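Local coordinates for uncharacterized protein (Bacteroides eggerthii DSM 20697, PDB 4ECO) that is of unknown function but, as a leucine-rich repeat protein, probably offers a curved surface for binding other proteins, at residues K127-N132 and Q210-N215; T252-Y257 and P266-A271; K330-L335 and P347-E352. All blocks are in the same frame, centred on the assembly; numbering follows the deposited sequence.

Contact 1: residues K127-N132 and Q210-N215; sequences KGISAN and QFYMGN
Ile-129 reaches strand 210-214 because its CG1 lies beside its own backbone N and anti to the carbonyl carbon (chi1 -67°), with an extended second torsion carrying CD1 on toward the Gln-210 amide and the Tyr-212 ring. Gln-210 bends to meet it: its chain folds at chi2 (-126°), so that the amide oxygen comes up against the isoleucine instead of pointing straight out from the strand.

All three outer carbons of Ile-129 gather round Gln-210 OE1. CG2 lies 3.6 Å from OE1 and 3.7 Å from Gln-210 CD; CD1 is also 3.6 Å from OE1. CG2 also follows the stem of the glutamine, with Gln-210 CG at 3.8 Å. At its far end CD1 approaches the phenolic end of Tyr-212, 4.0 Å from CZ, where the two side chains cross at about a right angle.

Gln-210 and Tyr-212 alternate along the strand with Phe-211 and Met-213, which face the interior of the repeat. The loop 127-132 therefore packs on the concave side of the parallel strands, joined there by helix 135-142, whose Met-141 touches Ile-129. Phe-124 meets the Tyr-212 ring edge-to-face, and Asn-215, just past the strand, hydrogen-bonds Asn-258 of the following turn.

Chemically this is an aliphatic side chain laid on an amide and a phenol, with no polar bond between the segments. Through the buried side chain of Ile-129 the loop is thus joined to the strand here by van der Waals fit, without directional bonding.

Contact 2: residues T252-Y257 and P266-A271; sequences TDVEVY and PTFLKA
Val-254 CG1 meets two side chains of the turn at once: Leu-269 CD2 at 3.5 Å and Phe-268 CZ at 4.1 Å. One strand step of two residues further on, Val-256 turns CG2 toward Pro-266 CG, 4.2 Å away, and more loosely toward Leu-269 CD2 at 4.4 Å. The leucine methyl is therefore shared between both valines, while the proline ring and the phenylalanine each serve one of them. Every group that touches is apolar and buried.

What places these groups is the fold of the short segment 266-271. A type I beta turn runs from Pro-266 to Leu-269, and the residues after the proline keep helical backbone angles without regular helical bonding; only a weak bond from Ala-271 N to Phe-268 O, 3.1 Å long, follows. The turn directs Pro-266 and Leu-269 at the strand. Phe-268 starts off across this direction, but with CG set between its backbone N and carbonyl carbon (chi1 82°) its ring swings back to Val-254. Leu-269 CG lies over one face of that ring, 4.2 Å above its plane and offset toward the rim. On the strand, Val-254 holds CG1 anti to its backbone N (chi1 175°), which presents this branch to the turn.

Further out, Trp-245 meets the Phe-268 ring with the planes inclined at about 35°. Met-213 of the preceding parallel strand 210-214 touches both Phe-268 and Val-256, and Leu-269 packs on Ile-278 of strand 277-279, the next one. This is the interior packing of a leucine-rich repeat coil, with inward-facing strand residues against the return segment that leads to the next strand. Across strand 253-257, on its concave side, Asp-253 forms a salt bridge with Arg-142 of helix 135-142.

Contact 3: residues K330-L335 and P347-E352; sequences KKLGML and PAFGSE
Leu-332 and Leu-335 are the first two leucines of a leucine-rich repeat signature, LxxLxL-like, leading into and lying on strand 334-336; Phe-349 belongs to the irregular return path that closes the coil before strand 354-359. The contact thus spans the interior of one turn of the solenoid, from its strand side to its outer side.

Both leucines use the same branch. Leu-332 CD2 lies 3.5 Å from Phe-349 CE1 and Leu-335 CD2 3.6 Å from CZ of the same ring. The two methyls meet at CZ, which Leu-332 CD2 also approaches, at 3.9 Å; from there Leu-332 reaches along the CE1 side and Leu-335 along the CE2 side, its CD2 3.8 Å from Phe-349 CE2. Each leucine keeps CG anti to its backbone N and has nearly the same second torsion (62° and 64°), and together these turn both CD2 methyls toward the phenylalanine.

Phe-372 meets the Phe-349 ring edge-to-face, Leu-326 of helix 323-326 packs on it too, and both leucines also touch Ile-310 of the preceding strand. With an alanine here, the two leucine methyls would probably lose their shared partner, leaving a gap between the strand and the return path. The contact is wholly hydrophobic, so its cohesion comes from burying aliphatic and aromatic carbon together.

In the fold
Along the chain the three contacts come in series, each closing before the next opens. Contacts 1 and 2 are neighbours, their centres 13 Å apart, because strands 210-214 and 253-257 run parallel side by side; Phe-211 N and Met-213 N probably hydrogen-bond to Asp-253 O and Glu-255 O. Contact 3 lies further along the same succession of parallel strands, its centre 20 Å from that of contact 2 and 26 Å from that of contact 1, without touching either. Contacts 2 and 3 repeat the solenoid's internal packing between strand and return path, whereas the inserted loop of contact 1 and helix 135-142 cover its concave side, with Arg-142 and Met-143 reaching the strands of contacts 2 and 3.

Contact 1: residues K127-N132 and Q210-N215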
loop_
_atom_site.group_PDB
_atom_site.type_symbol
_atom_site.label_atom_id
_atom_site.label_comp_id
_atom_site.label_asym_id
_atom_site.label_seq_id
_atom_site.Cartn_x
_atom_site.Cartn_y
_atom_site.Cartn_z
ATOM N N LYS A 127 13.654 -6.946 18.299
ATOM C CA LYS A 127 13.527 -5.717 17.486
ATOM C C LYS A 127 12.150 -5.657 16.799
ATOM O O LYS A 127 11.814 -4.639 16.175
ATOM C CB LYS A 127 14.647 -5.609 16.427
ATOM C CG LYS A 127 16.096 -5.597 16.946
ATOM C CD LYS A 127 16.454 -4.358 17.778
ATOM C CE LYS A 127 17.947 -4.273 18.085
ATOM N NZ LYS A 127 18.777 -3.901 16.894
ATOM N N GLY A 128 11.366 -6.736 16.952
ATOM C CA GLY A 128 10.027 -6.853 16.391
ATOM C C GLY A 128 8.964 -7.052 17.452
ATOM O O GLY A 128 8.946 -6.345 18.469
ATOM N N ILE A 129 8.052 -8.007 17.200
ATOM C CA ILE A 129 6.971 -8.346 18.116
ATOM C C ILE A 129 7.620 -9.120 19.274
ATOM O O ILE A 129 8.178 -10.213 19.103
ATOM C CB ILE A 129 5.800 -9.089 17.414
ATOM C CG1 ILE A 129 5.092 -8.163 16.425
ATOM C CG2 ILE A 129 4.795 -9.594 18.417
ATOM C CD1 ILE A 129 4.439 -8.871 15.221
ATOM N N SER A 130 7.627 -8.479 20.437
ATOM C CA SER A 130 8.244 -9.008 21.647
ATOM C C SER A 130 7.364 -8.776 22.852
ATOM O O SER A 130 6.614 -7.800 22.911
ATOM C CB SER A 130 9.607 -8.364 21.867
ATOM O OG SER A 130 9.591 -6.962 21.637
ATOM N N ALA A 131 7.451 -9.694 23.814
ATOM C CA ALA A 131 6.745 -9.563 25.080
ATOM C C ALA A 131 7.257 -8.329 25.829
ATOM O O ALA A 131 8.467 -8.064 25.859
ATOM C CB ALA A 131 6.932 -10.817 25.917
ATOM N N ASN A 132 6.309 -7.534 26.350
ATOM C CA ASN A 132 6.531 -6.319 27.118
ATOM C C ASN A 132 7.315 -5.254 26.271
ATOM O O ASN A 132 8.236 -4.587 26.778
ATOM C CB ASN A 132 7.262 -6.661 28.433
ATOM C CG ASN A 132 6.997 -5.707 29.543
ATOM O OD1 ASN A 132 7.895 -4.990 29.991
ATOM N ND2 ASN A 132 5.753 -5.669 29.994
ATOM N N GLN A 210 -0.343 -11.250 21.118
ATOM C CA GLN A 210 -0.220 -11.435 19.663
ATOM C C GLN A 210 -0.198 -12.933 19.293
ATOM O O GLN A 210 0.593 -13.709 19.854
ATOM C CB GLN A 210 1.037 -10.735 19.120
ATOM C CG GLN A 210 1.214 -9.301 19.626
ATOM C CD GLN A 210 1.378 -8.296 18.532
ATOM O OE1 GLN A 210 1.506 -8.630 17.346
ATOM N NE2 GLN A 210 1.372 -7.028 18.915
ATOM N N PHE A 211 -1.091 -13.337 18.362
ATOM C CA PHE A 211 -1.148 -14.711 17.883
ATOM C C PHE A 211 -1.102 -14.699 16.360
ATOM O O PHE A 211 -2.056 -14.289 15.714
ATOM C CB PHE A 211 -2.386 -15.436 18.431
ATOM C CG PHE A 211 -2.503 -16.915 18.134
ATOM C CD1 PHE A 211 -1.382 -17.671 17.802
ATOM C CD2 PHE A 211 -3.727 -17.565 18.234
ATOM C CE1 PHE A 211 -1.498 -19.036 17.514
ATOM C CE2 PHE A 211 -3.836 -18.934 17.962
ATOM C CZ PHE A 211 -2.715 -19.664 17.622
ATOM N N TYR A 212 0.031 -15.129 15.793
ATOM C CA TYR A 212 0.278 -15.165 14.347
ATOM C C TYR A 212 0.452 -16.572 13.828
ATOM O O TYR A 212 1.071 -17.425 14.481
ATOM C CB TYR A 212 1.550 -14.365 14.003
ATOM C CG TYR A 212 1.366 -12.876 13.783
ATOM C CD1 TYR A 212 0.817 -12.066 14.773
ATOM C CD2 TYR A 212 1.864 -12.254 12.640
ATOM C CE1 TYR A 212 0.672 -10.689 14.584
ATOM C CE2 TYR A 212 1.735 -10.880 12.443
ATOM C CZ TYR A 212 1.136 -10.100 13.417
ATOM O OH TYR A 212 1.014 -8.743 13.233
HETATM N N MSE A 213 -0.089 -16.813 12.647
HETATM C CA MSE A 213 0.104 -18.060 11.932
HETATM C C MSE A 213 0.005 -17.770 10.459
HETATM O O MSE A 213 -0.691 -16.829 10.043
HETATM C CB MSE A 213 -0.828 -19.206 12.380
HETATM C CG MSE A 213 -2.306 -19.064 12.043
HETATM SE SE MSE A 213 -3.357 -20.043 13.409
HETATM C CE MSE A 213 -3.803 -18.445 14.490
ATOM N N GLY A 214 0.760 -18.539 9.685
ATOM C CA GLY A 214 0.754 -18.377 8.242
ATOM C C GLY A 214 1.550 -19.402 7.489
ATOM O O GLY A 214 2.461 -20.022 8.042
ATOM N N ASN A 215 1.188 -19.585 6.213
ATOM C CA ASN A 215 1.805 -20.455 5.199
ATOM C C ASN A 215 1.755 -21.931 5.653
ATOM O O ASN A 215 2.666 -22.704 5.375
ATOM C CB ASN A 215 3.224 -19.975 4.898
ATOM C CG ASN A 215 3.323 -18.469 4.809
ATOM O OD1 ASN A 215 2.810 -17.848 3.887
ATOM N ND2 ASN A 215 3.882 -17.838 5.828
#

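Contact 2: residues T252-Y257 and P266-A271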
loop_
_atom_site.group_PDB
_atom_site.type_symbol
_atom_site.label_atom_id
_atom_site.label_comp_id
_atom_site.label_asym_id
_atom_site.label_seq_id
_atom_site.Cartn_x
_atom_site.Cartn_y
_atom_site.Cartn_z
ATOM N N THR A 252 -4.947 -8.822 21.103
ATOM C CA THR A 252 -5.303 -7.693 20.230
ATOM C C THR A 252 -4.836 -7.868 18.787
ATOM O O THR A 252 -5.412 -7.261 17.887
ATOM C CB THR A 252 -4.692 -6.370 20.772
ATOM O OG1 THR A 252 -3.255 -6.403 20.747
ATOM C CG2 THR A 252 -5.184 -6.026 22.161
ATOM N N ASP A 253 -3.770 -8.645 18.564
ATOM C CA ASP A 253 -3.230 -8.826 17.212
ATOM C C ASP A 253 -3.229 -10.286 16.814
ATOM O O ASP A 253 -2.514 -11.079 17.413
ATOM C CB ASP A 253 -1.813 -8.252 17.111
ATOM C CG ASP A 253 -1.726 -6.753 17.292
ATOM O OD1 ASP A 253 -2.012 -6.272 18.409
ATOM O OD2 ASP A 253 -1.315 -6.070 16.341
ATOM N N VAL A 254 -4.061 -10.643 15.819
ATOM C CA VAL A 254 -4.182 -12.017 15.316
ATOM C C VAL A 254 -3.969 -12.027 13.803
ATOM O O VAL A 254 -4.511 -11.179 13.090
ATOM C CB VAL A 254 -5.522 -12.684 15.710
ATOM C CG1 VAL A 254 -5.652 -14.053 15.077
ATOM C CG2 VAL A 254 -5.662 -12.794 17.227
ATOM N N GLU A 255 -3.164 -12.991 13.319
ATOM C CA GLU A 255 -2.892 -13.178 11.893
ATOM C C GLU A 255 -3.041 -14.657 11.504
ATOM O O GLU A 255 -2.483 -15.540 12.169
ATOM C CB GLU A 255 -1.506 -12.660 11.532
ATOM C CG GLU A 255 -1.094 -13.037 10.118
ATOM C CD GLU A 255 0.185 -12.424 9.595
ATOM O OE1 GLU A 255 0.198 -11.202 9.333
ATOM O OE2 GLU A 255 1.165 -13.173 9.406
ATOM N N VAL A 256 -3.844 -14.909 10.453
ATOM C CA VAL A 256 -4.070 -16.212 9.801
ATOM C C VAL A 256 -3.831 -15.940 8.316
ATOM O O VAL A 256 -4.750 -15.579 7.584
ATOM C CB VAL A 256 -5.446 -16.846 10.106
ATOM C CG1 VAL A 256 -5.438 -18.321 9.729
ATOM C CG2 VAL A 256 -5.832 -16.673 11.573
ATOM N N TYR A 257 -2.568 -15.990 7.906
ATOM C CA TYR A 257 -2.137 -15.549 6.583
ATOM C C TYR A 257 -1.683 -16.679 5.697
ATOM O O TYR A 257 -0.904 -17.528 6.119
ATOM C CB TYR A 257 -0.970 -14.551 6.775
ATOM C CG TYR A 257 -0.252 -14.107 5.521
ATOM C CD1 TYR A 257 -0.670 -12.984 4.817
ATOM C CD2 TYR A 257 0.927 -14.730 5.113
ATOM C CE1 TYR A 257 0.030 -12.529 3.700
ATOM C CE2 TYR A 257 1.617 -14.303 3.979
ATOM C CZ TYR A 257 1.176 -13.189 3.286
ATOM O OH TYR A 257 1.870 -12.738 2.184
ATOM N N PRO A 266 -11.037 -19.600 10.689
ATOM C CA PRO A 266 -11.226 -20.347 11.953
ATOM C C PRO A 266 -12.228 -19.602 12.842
ATOM O O PRO A 266 -12.272 -18.369 12.873
ATOM C CB PRO A 266 -9.815 -20.442 12.555
ATOM C CG PRO A 266 -9.011 -19.471 11.854
ATOM C CD PRO A 266 -9.632 -19.182 10.515
ATOM N N THR A 267 -13.087 -20.357 13.491
ATOM C CA THR A 267 -14.223 -19.848 14.264
ATOM C C THR A 267 -13.847 -19.181 15.600
ATOM O O THR A 267 -14.703 -18.512 16.204
ATOM C CB THR A 267 -15.194 -20.994 14.537
ATOM O OG1 THR A 267 -14.506 -22.003 15.276
ATOM C CG2 THR A 267 -15.769 -21.582 13.246
ATOM N N PHE A 268 -12.597 -19.342 16.052
ATOM C CA PHE A 268 -12.172 -18.789 17.338
ATOM C C PHE A 268 -12.076 -17.264 17.273
ATOM O O PHE A 268 -12.153 -16.608 18.320
ATOM C CB PHE A 268 -10.835 -19.407 17.791
ATOM C CG PHE A 268 -9.584 -18.817 17.194
ATOM C CD1 PHE A 268 -9.062 -19.314 16.009
ATOM C CD2 PHE A 268 -8.913 -17.776 17.832
ATOM C CE1 PHE A 268 -7.899 -18.769 15.459
ATOM C CE2 PHE A 268 -7.762 -17.215 17.276
ATOM C CZ PHE A 268 -7.258 -17.720 16.097
ATOM N N LEU A 269 -11.871 -16.710 16.051
ATOM C CA LEU A 269 -11.695 -15.275 15.831
ATOM C C LEU A 269 -12.908 -14.503 16.318
ATOM O O LEU A 269 -12.718 -13.596 17.124
ATOM C CB LEU A 269 -11.417 -14.963 14.358
ATOM C CG LEU A 269 -10.149 -15.580 13.754
ATOM C CD1 LEU A 269 -10.197 -15.540 12.246
ATOM C CD2 LEU A 269 -8.908 -14.912 14.254
ATOM N N LYS A 270 -14.150 -14.901 15.920
ATOM C CA LYS A 270 -15.374 -14.195 16.350
ATOM C C LYS A 270 -15.654 -14.376 17.865
ATOM O O LYS A 270 -16.370 -13.556 18.460
ATOM C CB LYS A 270 -16.601 -14.611 15.527
ATOM C CG LYS A 270 -16.955 -16.078 15.573
ATOM C CD LYS A 270 -18.067 -16.360 14.593
ATOM C CE LYS A 270 -18.541 -17.781 14.650
ATOM N NZ LYS A 270 -19.551 -18.034 13.596
ATOM N N ALA A 271 -15.046 -15.399 18.479
ATOM C CA ALA A 271 -15.178 -15.702 19.901
ATOM C C ALA A 271 -14.249 -14.822 20.776
ATOM O O ALA A 271 -14.390 -14.849 21.996
ATOM C CB ALA A 271 -14.879 -17.182 20.150
#

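Contact 3: residues K330-L335 and P347-E352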
loop_
_atom_site.group_PDB
_atom_site.type_symbol
_atom_site.label_atom_id
_atom_site.label_comp_id
_atom_site.label_asym_id
_atom_site.label_seq_id
_atom_site.Cartn_x
_atom_site.Cartn_y
_atom_site.Cartn_z
ATOM N N LYS A 330 -17.323 0.438 14.602
ATOM C CA LYS A 330 -17.072 1.838 14.970
ATOM C C LYS A 330 -15.597 2.124 15.154
ATOM O O LYS A 330 -15.163 3.203 14.791
ATOM C CB LYS A 330 -17.839 2.219 16.250
ATOM C CG LYS A 330 -19.337 1.961 16.088
ATOM C CD LYS A 330 -20.219 2.605 17.137
ATOM C CE LYS A 330 -21.678 2.330 16.844
ATOM N NZ LYS A 330 -21.990 0.871 16.886
ATOM N N LYS A 331 -14.819 1.168 15.670
ATOM C CA LYS A 331 -13.402 1.400 15.913
ATOM C C LYS A 331 -12.525 1.167 14.655
ATOM O O LYS A 331 -11.311 1.374 14.758
ATOM C CB LYS A 331 -12.900 0.514 17.074
ATOM C CG LYS A 331 -13.119 1.091 18.463
ATOM C CD LYS A 331 -12.531 0.194 19.534
ATOM C CE LYS A 331 -11.671 0.955 20.508
ATOM N NZ LYS A 331 -11.052 0.051 21.509
ATOM N N LEU A 332 -13.112 0.806 13.471
ATOM C CA LEU A 332 -12.322 0.529 12.259
ATOM C C LEU A 332 -11.552 1.765 11.754
ATOM O O LEU A 332 -12.145 2.824 11.564
ATOM C CB LEU A 332 -13.197 -0.025 11.121
ATOM C CG LEU A 332 -12.479 -0.456 9.820
ATOM C CD1 LEU A 332 -11.492 -1.605 10.064
ATOM C CD2 LEU A 332 -13.484 -0.836 8.767
ATOM N N GLY A 333 -10.254 1.597 11.505
ATOM C CA GLY A 333 -9.399 2.680 11.029
ATOM C C GLY A 333 -8.536 2.358 9.825
ATOM O O GLY A 333 -8.028 3.268 9.151
HETATM N N MSE A 334 -8.336 1.062 9.546
HETATM C CA MSE A 334 -7.506 0.642 8.408
HETATM C C MSE A 334 -8.144 -0.529 7.682
HETATM O O MSE A 334 -8.497 -1.543 8.303
HETATM C CB MSE A 334 -6.094 0.270 8.849
HETATM C CG MSE A 334 -5.234 1.463 9.238
HETATM SE SE MSE A 334 -3.485 0.912 9.933
HETATM C CE MSE A 334 -2.756 -0.003 8.301
ATOM N N LEU A 335 -8.317 -0.367 6.351
ATOM C CA LEU A 335 -8.878 -1.416 5.506
ATOM C C LEU A 335 -8.117 -1.489 4.204
ATOM O O LEU A 335 -7.906 -0.445 3.553
ATOM C CB LEU A 335 -10.373 -1.181 5.252
ATOM C CG LEU A 335 -11.102 -2.175 4.356
ATOM C CD1 LEU A 335 -11.121 -3.603 4.975
ATOM C CD2 LEU A 335 -12.491 -1.680 4.058
ATOM N N PRO A 347 -20.959 -1.812 -0.484
ATOM C CA PRO A 347 -21.747 -1.435 0.707
ATOM C C PRO A 347 -20.978 -0.360 1.510
ATOM O O PRO A 347 -19.742 -0.314 1.425
ATOM C CB PRO A 347 -21.902 -2.763 1.465
ATOM C CG PRO A 347 -21.549 -3.843 0.454
ATOM C CD PRO A 347 -20.512 -3.218 -0.410
ATOM N N ALA A 348 -21.687 0.545 2.227
ATOM C CA ALA A 348 -21.041 1.649 2.963
ATOM C C ALA A 348 -20.933 1.402 4.477
ATOM O O ALA A 348 -21.815 0.776 5.061
ATOM C CB ALA A 348 -21.809 2.940 2.732
ATOM N N PHE A 349 -19.861 1.929 5.109
ATOM C CA PHE A 349 -19.652 1.860 6.569
ATOM C C PHE A 349 -20.377 3.018 7.298
ATOM O O PHE A 349 -20.879 2.850 8.420
ATOM C CB PHE A 349 -18.149 1.929 6.911
ATOM C CG PHE A 349 -17.303 0.772 6.447
ATOM C CD1 PHE A 349 -17.113 -0.340 7.260
ATOM C CD2 PHE A 349 -16.675 0.801 5.208
ATOM C CE1 PHE A 349 -16.338 -1.415 6.825
ATOM C CE2 PHE A 349 -15.910 -0.280 4.770
ATOM C CZ PHE A 349 -15.744 -1.378 5.581
ATOM N N GLY A 350 -20.351 4.193 6.654
ATOM C CA GLY A 350 -20.887 5.445 7.170
ATOM C C GLY A 350 -19.771 6.419 7.490
ATOM O O GLY A 350 -18.629 6.000 7.709
ATOM N N SER A 351 -20.095 7.731 7.509
ATOM C CA SER A 351 -19.166 8.838 7.810
ATOM C C SER A 351 -18.545 8.709 9.207
ATOM O O SER A 351 -17.419 9.155 9.421
ATOM C CB SER A 351 -19.883 10.184 7.731
ATOM O OG SER A 351 -20.937 10.232 6.785
ATOM N N GLU A 352 -19.311 8.134 10.158
ATOM C CA GLU A 352 -18.965 7.906 11.568
ATOM C C GLU A 352 -17.685 7.061 11.733
ATOM O O GLU A 352 -16.938 7.276 12.698
ATOM C CB GLU A 352 -20.108 7.215 12.316
ATOM C CG GLU A 352 -21.403 8.010 12.328
ATOM C CD GLU A 352 -22.062 8.226 10.975
ATOM O OE1 GLU A 352 -21.922 7.360 10.077
ATOM O OE2 GLU A 352 -22.700 9.288 10.804
#